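Local coordinates for protein rRNA N-glycosidase (PDB 3CTK) that belongs to the plant ribosome-inactivating proteins, a family in which a mixed beta-sheet packs against a largely helical domain, at residues Asp20-Leu25 with Glu165-Lys170; Leu128-Tyr133 with Val159-Ser164. All blocks are in the same frame, centred on the assembly; numbering follows the deposited sequence.

Contact 1. Residues Asp20-Leu25 with Glu165-Lys170; sequences DLRNEL and EAARFK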
loop_
_atom_site.group_PDB
_atom_site.type_symbol
_atom_site.label_atom_id
_atom_site.label_comp_id
_atom_site.label_asym_id
_atom_site.label_seq_id
_atom_site.Cartn_x
_atom_site.Cartn_y
_atom_site.Cartn_z
ATOM N N ASP A 20 -9.830 -0.924 9.069
ATOM C CA ASP A 20 -9.329 0.001 10.082
ATOM C C ASP A 20 -8.310 0.969 9.483
ATOM O O ASP A 20 -8.236 2.131 9.893
ATOM C CB ASP A 20 -8.706 -0.757 11.264
ATOM C CG ASP A 20 -9.745 -1.502 12.096
ATOM O OD1 ASP A 20 -10.930 -1.103 12.081
ATOM O OD2 ASP A 20 -9.374 -2.482 12.778
ATOM N N LEU A 21 -7.528 0.496 8.514
ATOM C CA LEU A 21 -6.544 1.352 7.856
ATOM C C LEU A 21 -7.275 2.402 7.018
ATOM O O LEU A 21 -6.900 3.576 7.014
ATOM C CB LEU A 21 -5.604 0.522 6.970
ATOM C CG LEU A 21 -4.586 1.271 6.095
ATOM C CD1 LEU A 21 -3.762 2.249 6.924
ATOM C CD2 LEU A 21 -3.680 0.251 5.411
ATOM N N ARG A 22 -8.327 1.992 6.315
ATOM C CA ARG A 22 -9.088 2.949 5.511
ATOM C C ARG A 22 -9.682 4.037 6.404
ATOM O O ARG A 22 -9.750 5.199 6.012
ATOM C CB ARG A 22 -10.221 2.255 4.748
ATOM C CG ARG A 22 -9.768 1.415 3.566
ATOM C CD ARG A 22 -10.946 0.709 2.892
ATOM N NE ARG A 22 -10.483 -0.163 1.816
ATOM C CZ ARG A 22 -10.984 -1.364 1.550
ATOM N NH1 ARG A 22 -11.982 -1.849 2.281
ATOM N NH2 ARG A 22 -10.462 -2.096 0.574
ATOM N N ASN A 23 -10.123 3.653 7.600
ATOM C CA ASN A 23 -10.706 4.610 8.536
ATOM C C ASN A 23 -9.691 5.695 8.900
ATOM O O ASN A 23 -10.050 6.860 9.084
ATOM C CB ASN A 23 -11.173 3.890 9.808
ATOM C CG ASN A 23 -12.423 3.051 9.587
ATOM O OD1 ASN A 23 -12.817 2.274 10.458
ATOM N ND2 ASN A 23 -13.058 3.212 8.432
ATOM N N GLU A 24 -8.425 5.308 9.006
ATOM C CA GLU A 24 -7.362 6.254 9.336
ATOM C C GLU A 24 -7.034 7.168 8.153
ATOM O O GLU A 24 -6.624 8.313 8.339
ATOM C CB GLU A 24 -6.093 5.503 9.750
ATOM C CG GLU A 24 -6.236 4.701 11.027
ATOM C CD GLU A 24 -6.417 5.580 12.246
ATOM O OE1 GLU A 24 -6.916 5.071 13.272
ATOM O OE2 GLU A 24 -6.054 6.777 12.186
ATOM N N LEU A 25 -7.224 6.656 6.942
ATOM C CA LEU A 25 -6.924 7.411 5.727
ATOM C C LEU A 25 -8.070 8.304 5.245
ATOM O O LEU A 25 -7.837 9.313 4.574
ATOM C CB LEU A 25 -6.541 6.438 4.600
ATOM C CG LEU A 25 -5.356 5.494 4.829
ATOM C CD1 LEU A 25 -5.342 4.406 3.754
ATOM C CD2 LEU A 25 -4.053 6.287 4.815
ATOM N N GLU A 165 -2.179 -0.901 -1.600
ATOM C CA GLU A 165 -3.063 -1.113 -2.747
ATOM C C GLU A 165 -4.394 -1.744 -2.338
ATOM O O GLU A 165 -5.436 -1.441 -2.928
ATOM C CB GLU A 165 -2.364 -1.980 -3.802
ATOM C CG GLU A 165 -1.019 -1.423 -4.281
ATOM C CD GLU A 165 -1.140 -0.154 -5.121
ATOM O OE1 GLU A 165 -2.213 0.489 -5.105
ATOM O OE2 GLU A 165 -0.144 0.208 -5.791
ATOM N N ALA A 166 -4.363 -2.615 -1.331
ATOM C CA ALA A 166 -5.580 -3.263 -0.847
ATOM C C ALA A 166 -6.481 -2.223 -0.179
ATOM O O ALA A 166 -7.708 -2.292 -0.269
ATOM C CB ALA A 166 -5.230 -4.370 0.139
ATOM N N ALA A 167 -5.870 -1.258 0.500
ATOM C CA ALA A 167 -6.629 -0.200 1.152
ATOM C C ALA A 167 -7.308 0.655 0.078
ATOM O O ALA A 167 -8.474 1.028 0.206
ATOM C CB ALA A 167 -5.700 0.665 2.004
ATOM N N ARG A 168 -6.568 0.948 -0.987
ATOM C CA ARG A 168 -7.084 1.763 -2.080
ATOM C C ARG A 168 -8.177 1.073 -2.890
ATOM O O ARG A 168 -9.145 1.714 -3.304
ATOM C CB ARG A 168 -5.960 2.134 -3.054
ATOM C CG ARG A 168 -4.875 3.057 -2.521
ATOM C CD ARG A 168 -3.748 3.144 -3.549
ATOM N NE ARG A 168 -2.714 4.117 -3.204
ATOM C CZ ARG A 168 -1.413 3.908 -3.386
ATOM N NH1 ARG A 168 -0.998 2.756 -3.900
ATOM N NH2 ARG A 168 -0.528 4.848 -3.071
ATOM N N PHE A 169 -8.012 -0.229 -3.107
ATOM C CA PHE A 169 -8.930 -1.013 -3.935
ATOM C C PHE A 169 -9.567 -2.240 -3.292
ATOM O O PHE A 169 -8.873 -3.203 -2.954
ATOM C CB PHE A 169 -8.187 -1.481 -5.194
ATOM C CG PHE A 169 -7.669 -0.368 -6.049
ATOM C CD1 PHE A 169 -8.511 0.290 -6.939
ATOM C CD2 PHE A 169 -6.331 0.019 -5.980
ATOM C CE1 PHE A 169 -8.029 1.317 -7.754
ATOM C CE2 PHE A 169 -5.838 1.048 -6.790
ATOM C CZ PHE A 169 -6.688 1.696 -7.679
ATOM N N LYS A 170 -10.888 -2.224 -3.150
ATOM C CA LYS A 170 -11.586 -3.376 -2.589
ATOM C C LYS A 170 -11.329 -4.621 -3.442
ATOM O O LYS A 170 -11.292 -5.735 -2.921
ATOM C CB LYS A 170 -13.093 -3.115 -2.519
ATOM C CG LYS A 170 -13.502 -2.149 -1.420
ATOM C CD LYS A 170 -15.013 -1.964 -1.395
ATOM C CE LYS A 170 -15.437 -1.063 -0.248
ATOM N NZ LYS A 170 -16.914 -0.860 -0.228
#

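Contact 2. Residues Leu128-Tyr133 with Val159-Ser164; sequences LELGVY and VIQMVS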
loop_
_atom_site.group_PDB
_atom_site.type_symbol
_atom_site.label_atom_id
_atom_site.label_comp_id
_atom_site.label_asym_id
_atom_site.label_seq_id
_atom_site.Cartn_x
_atom_site.Cartn_y
_atom_site.Cartn_z
ATOM N N LEU A 128 6.155 -11.965 -8.851
ATOM C CA LEU A 128 6.388 -12.052 -7.412
ATOM C C LEU A 128 5.138 -12.489 -6.653
ATOM O O LEU A 128 4.115 -11.806 -6.675
ATOM C CB LEU A 128 6.872 -10.701 -6.875
ATOM C CG LEU A 128 7.299 -10.671 -5.406
ATOM C CD1 LEU A 128 8.484 -11.605 -5.200
ATOM C CD2 LEU A 128 7.676 -9.249 -5.008
ATOM N N GLU A 129 5.233 -13.625 -5.968
ATOM C CA GLU A 129 4.104 -14.159 -5.216
ATOM C C GLU A 129 3.746 -13.319 -4.000
ATOM O O GLU A 129 4.620 -12.872 -3.259
ATOM C CB GLU A 129 4.400 -15.586 -4.766
ATOM C CG GLU A 129 4.878 -16.491 -5.882
ATOM C CD GLU A 129 5.185 -17.889 -5.395
ATOM O OE1 GLU A 129 4.244 -18.708 -5.307
ATOM O OE2 GLU A 129 6.366 -18.163 -5.087
ATOM N N LEU A 130 2.449 -13.116 -3.808
ATOM C CA LEU A 130 1.930 -12.348 -2.685
ATOM C C LEU A 130 1.202 -13.311 -1.751
ATOM O O LEU A 130 0.827 -14.414 -2.152
ATOM C CB LEU A 130 0.957 -11.280 -3.185
ATOM C CG LEU A 130 1.509 -10.293 -4.217
ATOM C CD1 LEU A 130 0.383 -9.387 -4.711
ATOM C CD2 LEU A 130 2.625 -9.469 -3.595
ATOM N N GLY A 131 0.993 -12.885 -0.512
ATOM C CA GLY A 131 0.315 -13.732 0.451
ATOM C C GLY A 131 0.914 -13.570 1.830
ATOM O O GLY A 131 2.031 -13.080 1.972
ATOM N N VAL A 132 0.177 -13.987 2.852
ATOM C CA VAL A 132 0.652 -13.858 4.222
ATOM C C VAL A 132 1.958 -14.597 4.494
ATOM O O VAL A 132 2.844 -14.069 5.172
ATOM C CB VAL A 132 -0.430 -14.335 5.216
ATOM C CG1 VAL A 132 0.147 -14.439 6.615
ATOM C CG2 VAL A 132 -1.594 -13.357 5.199
ATOM N N TYR A 133 2.087 -15.811 3.966
ATOM C CA TYR A 133 3.295 -16.602 4.179
ATOM C C TYR A 133 4.480 -15.981 3.450
ATOM O O TYR A 133 5.594 -15.928 3.981
ATOM C CB TYR A 133 3.097 -18.039 3.688
ATOM C CG TYR A 133 4.192 -18.981 4.148
ATOM C CD1 TYR A 133 4.240 -19.429 5.467
ATOM C CD2 TYR A 133 5.207 -19.384 3.278
ATOM C CE1 TYR A 133 5.273 -20.258 5.914
ATOM C CE2 TYR A 133 6.246 -20.212 3.714
ATOM C CZ TYR A 133 6.272 -20.642 5.032
ATOM O OH TYR A 133 7.298 -21.446 5.476
ATOM N N VAL A 159 4.613 -5.885 0.607
ATOM C CA VAL A 159 3.816 -5.135 1.574
ATOM C C VAL A 159 3.019 -3.979 0.963
ATOM O O VAL A 159 1.892 -3.708 1.386
ATOM C CB VAL A 159 4.697 -4.613 2.741
ATOM C CG1 VAL A 159 5.413 -3.330 2.344
ATOM C CG2 VAL A 159 3.834 -4.398 3.982
ATOM N N ILE A 160 3.583 -3.304 -0.033
ATOM C CA ILE A 160 2.873 -2.194 -0.663
ATOM C C ILE A 160 1.585 -2.683 -1.327
ATOM O O ILE A 160 0.534 -2.043 -1.221
ATOM C CB ILE A 160 3.756 -1.483 -1.723
ATOM C CG1 ILE A 160 4.851 -0.672 -1.018
ATOM C CG2 ILE A 160 2.900 -0.585 -2.599
ATOM C CD1 ILE A 160 5.895 -0.083 -1.953
ATOM N N GLN A 161 1.656 -3.824 -2.001
ATOM C CA GLN A 161 0.474 -4.354 -2.667
ATOM C C GLN A 161 -0.547 -4.954 -1.694
ATOM O O GLN A 161 -1.754 -4.769 -1.866
ATOM C CB GLN A 161 0.884 -5.398 -3.704
ATOM C CG GLN A 161 1.862 -4.875 -4.746
ATOM C CD GLN A 161 2.127 -5.895 -5.833
ATOM O OE1 GLN A 161 1.292 -6.114 -6.706
ATOM N NE2 GLN A 161 3.289 -6.538 -5.773
ATOM N N MET A 162 -0.075 -5.661 -0.672
ATOM C CA MET A 162 -0.982 -6.276 0.298
ATOM C C MET A 162 -1.598 -5.294 1.289
ATOM O O MET A 162 -2.639 -5.586 1.885
ATOM C CB MET A 162 -0.265 -7.388 1.075
ATOM C CG MET A 162 0.089 -8.599 0.233
ATOM S SD MET A 162 0.838 -9.924 1.206
ATOM C CE MET A 162 -0.581 -10.485 2.189
ATOM N N VAL A 163 -0.969 -4.136 1.468
ATOM C CA VAL A 163 -1.497 -3.153 2.411
ATOM C C VAL A 163 -2.013 -1.876 1.749
ATOM O O VAL A 163 -3.210 -1.597 1.791
ATOM C CB VAL A 163 -0.441 -2.774 3.473
ATOM C CG1 VAL A 163 -1.038 -1.774 4.462
ATOM C CG2 VAL A 163 0.030 -4.031 4.215
ATOM N N SER A 164 -1.116 -1.102 1.143
ATOM C CA SER A 164 -1.513 0.146 0.495
ATOM C C SER A 164 -2.506 -0.033 -0.649
ATOM O O SER A 164 -3.553 0.619 -0.675
ATOM C CB SER A 164 -0.288 0.887 -0.038
ATOM O OG SER A 164 0.566 1.280 1.017
#

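Contact 1. Residues Asp20-Leu25 with Glu165-Lys170
In this ribosome-inactivating-protein fold the first helix, 14-25, meets the C-terminal turn of the long helix 149-168, and R22 makes the polar link to A166 and A167. Its NE donates to A167 O at 2.8 Å with an N-H...O angle of 171°, a nearly straight bond whose acceptor lies in the guanidinium plane. NH2 reaches A166 O at 2.9 Å in that carbonyl's plane, but the bond is more bent (136°) and the acceptor is tilted from the guanidinium plane. Two neighbouring donors thus fix the rotation of the group, and its positive charge at the carbonyl end of the helix is probably favourable. The side chain, extended from CG to NE (chi3 -176°), carries the guanidinium across to the helix end, where NH2 also has a salt bridge to E173. Beside these polar bonds the packing is apolar: A167 CB faces two leucine methyls, L21 CD2 at 4.0 Å and L25 CD1 at 4.1 Å. K170, exposed to solvent, borders the contact; its side chain crosses that of R22 at about a right angle, bringing CG to 3.6 Å from R22 NH2.

Contact 2. Residues Leu128-Tyr133 with Val159-Ser164
M162 of the long helix 149-168 lays its thioether against the backbone at G131, the N-cap residue of helix 132-142, so a core helix of the ribosome-inactivating-protein fold is packed against the start of another. The tight part of the contact lies here. M162 SD accepts a weak hydrogen bond from G131 N, 3.4 Å away with an N-H...S angle of 146°. The chain runs straight out through SD and then bends (chi3 70°), which turns the methyl along the backbone and sets CE 3.4 Å from G131 C and 3.6 Å from V132 N. At G131 the backbone angles (phi 143°) would press a CB against the carbonyl O of L130, which by itself calls for glycine; the methionine lies on a different side of the residue.

Contacts widen on both sides of this point. V132 begins its side chain away from the long helix, yet CG2 still comes within 4.3 Å of M162 CE. L130 points toward the helix: CB is 4.4 Å from M162 CG, while its two methyls lie across the Q161 side chain at about a right angle, a looser van der Waals contact. All five touching residues are buried. The solvent side belongs to E129 and Y133, which take no part in the packing; E129 is partly exposed and forms a salt bridge with K134, while Y133 is exposed. L130 also rests on F185 and P187, and its CD1 meets Q161 CB at 4.1 Å.

In the fold
Contacts 1 and 2 share helix 149-168, contact 2 using 159-164 and contact 1 its last turn, 165-168; their centres are about 14 Å apart, and along the chain contact 2 is nested within the loop that contact 1 closes. The junction is a wider pi-type turn, where E165 N probably bonds to I160 O at 3.0 Å. The two also touch directly: L21 CD2 of contact 1 packs 3.5 Å from V163 CG1 of contact 2, and A166 CB lies 4.0 Å from Q161 O. Y14, on helix 14-25 like the first segment of contact 1, serves both, packing on A166 and hydrogen-bonding through OH to M162 O. V69 is likewise shared, touched by L25 and R168 while its O bonds to S164 OG.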